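Local coordinates for protein NADP-dependent 2-hydroxyacid dehydrogenase (Rhizobium etli, PDB 4XCV) that probably interconverts 2-oxoacids and D-2-hydroxyacids with NADPH as the hydride carrier, at residues V141-M146 against A157-M162; A28-I33 against T48-L53; S246-G251 against E276-T281. One frame throughout, in Å; residues are numbered along the deposited sequence.

Contact 1 (V141-M146 against A157-M162)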
# COMPACT_ATOMS: atom_id res chain seq x y z
N VAL A 141 -12.92 -1.69 7.61
CA VAL A 141 -12.66 -3.01 7.07
C VAL A 141 -11.77 -3.77 8.04
O VAL A 141 -10.76 -3.23 8.55
CB VAL A 141 -11.99 -2.88 5.69
CG1 VAL A 141 -11.53 -4.24 5.19
CG2 VAL A 141 -12.94 -2.20 4.73
N THR A 142 -12.14 -5.01 8.33
CA THR A 142 -11.30 -5.85 9.20
C THR A 142 -10.48 -6.81 8.38
O THR A 142 -10.98 -7.64 7.60
CB THR A 142 -12.15 -6.65 10.16
OG1 THR A 142 -12.85 -5.73 11.02
CG2 THR A 142 -11.33 -7.61 11.04
N VAL A 143 -9.17 -6.68 8.54
CA VAL A 143 -8.21 -7.66 8.02
C VAL A 143 -7.92 -8.69 9.10
O VAL A 143 -7.53 -8.34 10.23
CB VAL A 143 -6.90 -6.99 7.56
CG1 VAL A 143 -6.01 -8.05 6.93
CG2 VAL A 143 -7.16 -5.86 6.58
N GLY A 144 -8.18 -9.97 8.77
CA GLY A 144 -7.90 -11.09 9.65
C GLY A 144 -6.64 -11.79 9.20
O GLY A 144 -6.62 -12.39 8.12
N VAL A 145 -5.58 -11.68 10.01
CA VAL A 145 -4.29 -12.28 9.66
C VAL A 145 -4.20 -13.67 10.30
O VAL A 145 -4.29 -13.82 11.51
CB VAL A 145 -3.13 -11.38 10.10
CG1 VAL A 145 -1.82 -11.99 9.70
CG2 VAL A 145 -3.30 -10.00 9.45
N MET A 146 -3.98 -14.67 9.46
CA MET A 146 -3.85 -16.07 9.89
C MET A 146 -2.38 -16.40 9.85
O MET A 146 -1.74 -16.50 8.80
CB MET A 146 -4.66 -17.02 9.02
CG MET A 146 -6.13 -16.66 9.06
SD MET A 146 -7.24 -17.78 8.14
CE MET A 146 -7.54 -19.03 9.30
N ALA A 157 1.21 -5.01 12.28
CA ALA A 157 1.65 -3.71 12.74
C ALA A 157 1.45 -2.66 11.64
O ALA A 157 0.96 -1.53 11.90
CB ALA A 157 3.08 -3.74 13.21
N LYS A 158 1.82 -3.02 10.41
CA LYS A 158 1.78 -2.05 9.31
C LYS A 158 0.37 -1.81 8.79
O LYS A 158 0.01 -0.66 8.49
CB LYS A 158 2.77 -2.44 8.25
CG LYS A 158 4.19 -2.20 8.78
CD LYS A 158 5.22 -2.91 7.99
CE LYS A 158 6.58 -2.50 8.46
NZ LYS A 158 7.60 -3.33 7.81
N LEU A 159 -0.44 -2.88 8.77
CA LEU A 159 -1.85 -2.70 8.43
C LEU A 159 -2.55 -1.78 9.42
O LEU A 159 -3.39 -0.98 9.02
CB LEU A 159 -2.54 -4.07 8.39
CG LEU A 159 -2.18 -4.96 7.21
CD1 LEU A 159 -2.61 -6.39 7.50
CD2 LEU A 159 -2.84 -4.48 5.93
N LYS A 160 -2.22 -1.92 10.68
CA LYS A 160 -2.82 -1.05 11.72
C LYS A 160 -2.45 0.38 11.50
O LYS A 160 -3.31 1.26 11.58
CB LYS A 160 -2.37 -1.51 13.11
CG LYS A 160 -3.16 -2.68 13.63
CD LYS A 160 -4.56 -2.31 14.03
CE LYS A 160 -4.57 -1.62 15.41
NZ LYS A 160 -5.84 -0.86 15.59
N VAL A 161 -1.20 0.65 11.17
CA VAL A 161 -0.78 2.04 10.94
C VAL A 161 -1.52 2.63 9.73
O VAL A 161 -1.92 3.79 9.74
CB VAL A 161 0.73 2.11 10.70
CG1 VAL A 161 1.11 3.43 10.09
CG2 VAL A 161 1.49 1.87 12.02
N MET A 162 -1.75 1.82 8.68
CA MET A 162 -2.51 2.32 7.56
C MET A 162 -3.97 2.60 7.87
O MET A 162 -4.61 3.27 7.09
CB MET A 162 -2.38 1.33 6.38
CG MET A 162 -1.00 1.29 5.74
SD MET A 162 -0.31 2.91 5.31
CE MET A 162 -1.58 3.51 4.18
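Leu-159 places its CG anti to the carbonyl carbon (chi1 -72°) and then carries CD1 on in an extended line (chi2 164°), so that this one methyl reaches from the helix toward Val-143 and Val-145. On the strand both valines have CG1 anti to the backbone N (chi1 -175° in Val-143), yet they offer different branches. Val-143 uses CG1, which lies 3.8 Å from Leu-159 CD1, and the two side chains cross at about a right angle. Val-145 uses CG2, the branch beside its own backbone N, and meets the leucine tip to tip, with CG2 4.2 Å from Leu-159 CD1. The leucine methyl thus touches two residues that stand on the same face of the strand, two positions apart. The contact is purely apolar and all three residues are buried. Branching at CB suits valine to a strand, where it gives a short, stiff surface; the longer leucine bridges the gap from the helix, whose backbone stays well back, with the CA atoms of Val-143 and Leu-159 8.1 Å apart. This is the first beta-alpha pairing of a Rossmann-type nucleotide-binding domain, and it joins the first strand and the helix of the beta-alpha-beta unit 142-146, 150-162, 165-169. Strand 142-146 runs into a glycine-rich turn consistent with the GxGxxG motif, and Val-145 is about 8 Å from the bound NADPH, side chain to ligand. On the helix, Lys-158 forms a salt bridge with Asp-154, while Val-161 packs on Val-161 of the second subunit. Around the apolar contact, Leu-159 also touches Phe-164, Val-166 of strand 165-169 and Cys-111 of helix 100-116, and Val-143 leans on Val-198 of strand 196-199.

Contact 2 (A28-I33 against T48-L53)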
# COMPACT_ATOMS: atom_id res chain seq x y z
N ALA A 28 33.98 -18.45 4.45
CA ALA A 28 35.37 -18.28 4.00
C ALA A 28 36.42 -18.90 4.91
O ALA A 28 37.56 -19.11 4.48
CB ALA A 28 35.71 -16.81 3.77
N ASP A 29 36.06 -19.19 6.15
CA ASP A 29 36.99 -19.87 7.06
C ASP A 29 37.05 -21.37 6.92
O ASP A 29 37.88 -22.01 7.58
CB ASP A 29 36.71 -19.49 8.52
CG ASP A 29 35.32 -19.92 9.01
OD1 ASP A 29 34.45 -20.24 8.15
OD2 ASP A 29 35.07 -19.85 10.25
N ARG A 30 36.17 -21.96 6.12
CA ARG A 30 36.10 -23.40 6.06
C ARG A 30 35.75 -24.02 4.70
O ARG A 30 36.06 -25.15 4.47
CB ARG A 30 35.13 -23.92 7.13
CG ARG A 30 33.71 -23.44 6.95
CD ARG A 30 32.91 -23.66 8.21
NE ARG A 30 33.30 -22.71 9.24
CZ ARG A 30 33.01 -22.83 10.52
NH1 ARG A 30 32.38 -23.88 10.99
NH2 ARG A 30 33.39 -21.88 11.34
N GLY A 31 35.10 -23.27 3.84
CA GLY A 31 34.65 -23.78 2.55
C GLY A 31 33.36 -24.53 2.63
O GLY A 31 32.68 -24.60 3.67
N SER A 32 33.00 -25.09 1.48
CA SER A 32 31.76 -25.81 1.31
C SER A 32 31.96 -27.02 0.46
O SER A 32 32.91 -27.14 -0.34
CB SER A 32 30.67 -24.91 0.72
OG SER A 32 31.10 -24.31 -0.47
N ILE A 33 31.00 -27.94 0.58
CA ILE A 33 30.89 -29.15 -0.25
C ILE A 33 29.58 -29.02 -1.03
O ILE A 33 28.49 -29.20 -0.46
CB ILE A 33 30.85 -30.45 0.57
CG1 ILE A 33 32.08 -30.54 1.45
CG2 ILE A 33 30.78 -31.65 -0.38
CD1 ILE A 33 32.13 -31.75 2.35
N THR A 48 31.74 -33.75 8.66
CA THR A 48 30.80 -32.68 8.40
C THR A 48 29.90 -32.41 9.59
O THR A 48 29.30 -33.32 10.10
CB THR A 48 29.97 -33.04 7.15
OG1 THR A 48 30.86 -33.42 6.10
CG2 THR A 48 29.07 -31.84 6.76
N GLU A 49 29.85 -31.14 9.99
CA GLU A 49 29.07 -30.66 11.15
C GLU A 49 27.76 -30.03 10.75
O GLU A 49 26.78 -30.11 11.50
CB GLU A 49 29.86 -29.57 11.92
CG GLU A 49 31.20 -30.01 12.39
CD GLU A 49 31.88 -28.91 13.13
OE1 GLU A 49 32.31 -27.91 12.55
OE2 GLU A 49 31.90 -29.06 14.36
N TYR A 50 27.75 -29.29 9.64
CA TYR A 50 26.59 -28.48 9.27
C TYR A 50 26.19 -28.82 7.85
O TYR A 50 27.07 -28.94 6.96
CB TYR A 50 26.91 -26.99 9.36
CG TYR A 50 27.59 -26.59 10.65
CD1 TYR A 50 26.95 -26.77 11.87
CD2 TYR A 50 28.85 -26.05 10.65
CE1 TYR A 50 27.57 -26.41 13.06
CE2 TYR A 50 29.46 -25.66 11.82
CZ TYR A 50 28.84 -25.86 13.03
OH TYR A 50 29.44 -25.46 14.21
N ALA A 51 24.88 -28.93 7.60
CA ALA A 51 24.36 -29.18 6.27
C ALA A 51 23.28 -28.16 5.97
O ALA A 51 22.34 -27.99 6.77
CB ALA A 51 23.80 -30.57 6.15
N LEU A 52 23.36 -27.56 4.80
CA LEU A 52 22.38 -26.61 4.24
C LEU A 52 21.66 -27.36 3.13
O LEU A 52 22.28 -27.73 2.12
CB LEU A 52 23.12 -25.38 3.72
CG LEU A 52 22.31 -24.37 2.95
CD1 LEU A 52 21.10 -23.89 3.74
CD2 LEU A 52 23.21 -23.23 2.54
N LEU A 53 20.36 -27.61 3.34
CA LEU A 53 19.60 -28.55 2.54
C LEU A 53 18.31 -27.95 2.00
O LEU A 53 17.55 -27.27 2.72
CB LEU A 53 19.27 -29.76 3.44
CG LEU A 53 20.45 -30.49 4.12
CD1 LEU A 53 19.93 -31.71 4.88
CD2 LEU A 53 21.50 -30.92 3.12
O HOH W 1 32.04 -26.71 10.04
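Arg-30 and Tyr-50 meet across the N-terminal domain, whose five parallel strands in the order 2-1-3-4-5 give a flavodoxin-like sheet; strand 8-12 lies between the two strands of this contact. The close part is Arg-30 against the tyrosine ring: NH1 of Arg-30 arrives at the ring edge, 3.5 Å from Tyr-50 CE2, with guanidinium and ring planes 38° apart. A bend at chi3 (73°) turns the guanidinium back on Asp-29, which it grips side-on: NE bonds to OD1 and NH2 to OD2, each from above the carboxylate plane. Arginine suits this place because NH1 also forms a salt bridge with Glu-305, which is hydrogen-bonded to Tyr-50 OH as well. Cut back to alanine, the position is likely to leave Asp-29 and Glu-305 without their ion-pair mate and the edge of the tyrosine ring without its neighbour. By contrast, Ile-33 is only loosely engaged, its CD1 4.3 Å from Thr-48 OG1. Glu-49, paired with Lys-68 and Arg-5, lies beyond salt-bridge distance of Arg-30; a water spans the gap, accepting from Arg-30 NH1 at 3.0 Å and donating to Glu-49 OE1 at 2.8 Å.

Contact 3 (S246-G251 against E276-T281)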
# COMPACT_ATOMS: atom_id res chain seq x y z
N SER A 246 -14.52 -21.15 -7.85
CA SER A 246 -15.96 -21.23 -7.65
C SER A 246 -16.48 -20.12 -6.76
O SER A 246 -17.54 -19.57 -7.02
CB SER A 246 -16.33 -22.61 -7.10
OG SER A 246 -16.09 -23.63 -8.08
N ALA A 247 -15.73 -19.83 -5.69
CA ALA A 247 -16.17 -18.81 -4.72
C ALA A 247 -16.20 -17.43 -5.37
O ALA A 247 -17.14 -16.63 -5.10
CB ALA A 247 -15.29 -18.83 -3.49
N VAL A 248 -15.22 -17.11 -6.21
CA VAL A 248 -15.25 -15.82 -6.90
C VAL A 248 -16.37 -15.77 -7.92
O VAL A 248 -17.10 -14.80 -8.00
CB VAL A 248 -13.90 -15.49 -7.57
CG1 VAL A 248 -14.01 -14.24 -8.42
CG2 VAL A 248 -12.84 -15.29 -6.51
N ARG A 249 -16.57 -16.84 -8.68
CA ARG A 249 -17.62 -16.83 -9.68
C ARG A 249 -18.99 -16.73 -9.04
O ARG A 249 -19.90 -16.10 -9.61
CB ARG A 249 -17.55 -18.10 -10.50
CG ARG A 249 -16.37 -18.14 -11.43
CD ARG A 249 -16.27 -19.51 -12.07
NE ARG A 249 -17.50 -19.95 -12.71
CZ ARG A 249 -17.86 -19.68 -13.97
NH1 ARG A 249 -17.12 -18.89 -14.74
NH2 ARG A 249 -18.98 -20.18 -14.45
N GLU A 250 -19.21 -17.37 -7.90
CA GLU A 250 -20.51 -17.32 -7.30
C GLU A 250 -20.74 -16.14 -6.38
O GLU A 250 -21.86 -15.93 -5.91
CB GLU A 250 -20.93 -18.67 -6.73
CG GLU A 250 -20.28 -19.23 -5.51
CD GLU A 250 -20.80 -20.66 -5.32
OE1 GLU A 250 -20.17 -21.62 -5.82
OE2 GLU A 250 -21.89 -20.83 -4.75
N GLY A 251 -19.69 -15.36 -6.14
CA GLY A 251 -19.82 -14.16 -5.32
C GLY A 251 -19.58 -14.39 -3.84
O GLY A 251 -19.77 -13.47 -3.03
N GLU A 276 -12.04 -12.01 -12.49
CA GLU A 276 -12.21 -10.63 -12.10
C GLU A 276 -11.81 -10.45 -10.63
O GLU A 276 -12.17 -11.25 -9.76
CB GLU A 276 -13.67 -10.19 -12.31
CG GLU A 276 -14.09 -10.24 -13.77
CD GLU A 276 -14.78 -11.54 -14.15
OE1 GLU A 276 -14.41 -12.64 -13.64
OE2 GLU A 276 -15.72 -11.46 -15.01
N ASN A 277 -11.11 -9.36 -10.36
CA ASN A 277 -10.75 -9.01 -8.97
C ASN A 277 -9.74 -9.98 -8.34
O ASN A 277 -9.69 -10.09 -7.11
CB ASN A 277 -11.99 -8.93 -8.03
CG ASN A 277 -13.01 -7.90 -8.46
OD1 ASN A 277 -14.19 -8.19 -8.65
ND2 ASN A 277 -12.55 -6.70 -8.58
N VAL A 278 -8.98 -10.68 -9.16
CA VAL A 278 -7.95 -11.59 -8.67
C VAL A 278 -6.61 -11.07 -9.14
O VAL A 278 -6.43 -10.80 -10.33
CB VAL A 278 -8.19 -13.02 -9.12
CG1 VAL A 278 -7.00 -13.88 -8.76
CG2 VAL A 278 -9.45 -13.53 -8.47
N PHE A 279 -5.67 -10.91 -8.21
CA PHE A 279 -4.32 -10.46 -8.46
C PHE A 279 -3.39 -11.61 -8.21
O PHE A 279 -3.43 -12.26 -7.17
CB PHE A 279 -3.95 -9.30 -7.51
CG PHE A 279 -4.79 -8.08 -7.69
CD1 PHE A 279 -5.98 -7.96 -7.04
CD2 PHE A 279 -4.37 -7.02 -8.48
CE1 PHE A 279 -6.76 -6.82 -7.20
CE2 PHE A 279 -5.13 -5.85 -8.61
CZ PHE A 279 -6.33 -5.77 -7.96
N ILE A 280 -2.53 -11.87 -9.22
CA ILE A 280 -1.55 -12.97 -9.14
C ILE A 280 -0.18 -12.38 -9.16
O ILE A 280 0.16 -11.57 -10.02
CB ILE A 280 -1.68 -13.90 -10.34
CG1 ILE A 280 -2.89 -14.78 -10.11
CG2 ILE A 280 -0.42 -14.73 -10.54
CD1 ILE A 280 -3.23 -15.58 -11.33
N THR A 281 0.65 -12.80 -8.22
CA THR A 281 2.09 -12.57 -8.32
C THR A 281 2.75 -13.94 -8.32
O THR A 281 2.31 -14.90 -7.65
CB THR A 281 2.68 -11.63 -7.24
OG1 THR A 281 2.31 -12.10 -5.95
CG2 THR A 281 2.21 -10.25 -7.40
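Val-248 packs the last turn of helix 241-250 against Glu-276 and Val-278, where the chain enters the edge strand of the seven-stranded parallel Rossmann-type sheet. The helix belongs to the crossover between strands 229-232 and 255-258, and strand 278-280 lies beside the latter.

The apolar part is carried by two valines. Val-248 CG2 faces Val-278 CG2 at 4.3 Å, a light touch of methyl on methyl. Its other branch, CG1, is anti to the backbone N (chi1 173°) and rests against a carbonyl, 3.8 Å from Glu-276 O. Valine fits here because its forked end serves two neighbours at once, and both Leu-253 and Leu-275 add apolar surface to it. Further along the strand, the ring of Phe-279 meets that of His-114 edge-to-face.

The charged part is looser. Glu-276 bends its end toward the helix, but its OE1 stays 6.9 Å from Arg-249 NH1, too far for a salt bridge; at most the opposite charges would exert a weak attraction at the surface. Long, flexible polar chains are at home in such a setting.

Backbone bonds shape both segments. The helix closes in a Schellman motif, with Gly-251 N bonded to Val-248 O at 3.2 Å. Gly-251 has positive phi (90°), and any CB there would be jammed against the carbonyl O of Glu-250, which is why glycine suits the position. On the strand side, Phe-279 bonds through its backbone to Ala-256 and Leu-258.

One side chain also bonds to the strand's backbone. Gln-125 of the second subunit uses both ends of its amide: NE2 donates to Val-278 O, and OE1 accepts from Ile-280 N.

From the N terminus, the chain first closes contact 2, where 14 residues loop between 28-33 and 48-53 and two non-neighbouring strands of the N-terminal sheet are tied. Contact 1 follows in the cofactor-binding domain, with ten residues between its segments, the glycine-rich turn and the start of helix 150-162. Contact 3 comes last, its 24 intervening residues including strand 255-258. The three loops lie in series, neither nested nor crossed. Contacts 1 and 3 serve one seven-stranded sheet, at its central and edge strands, with nearest atoms about 14 Å apart, and both touch the second subunit. Contact 2 stands in the other domain, and helix 292-305, after contact 3, returns the chain to it.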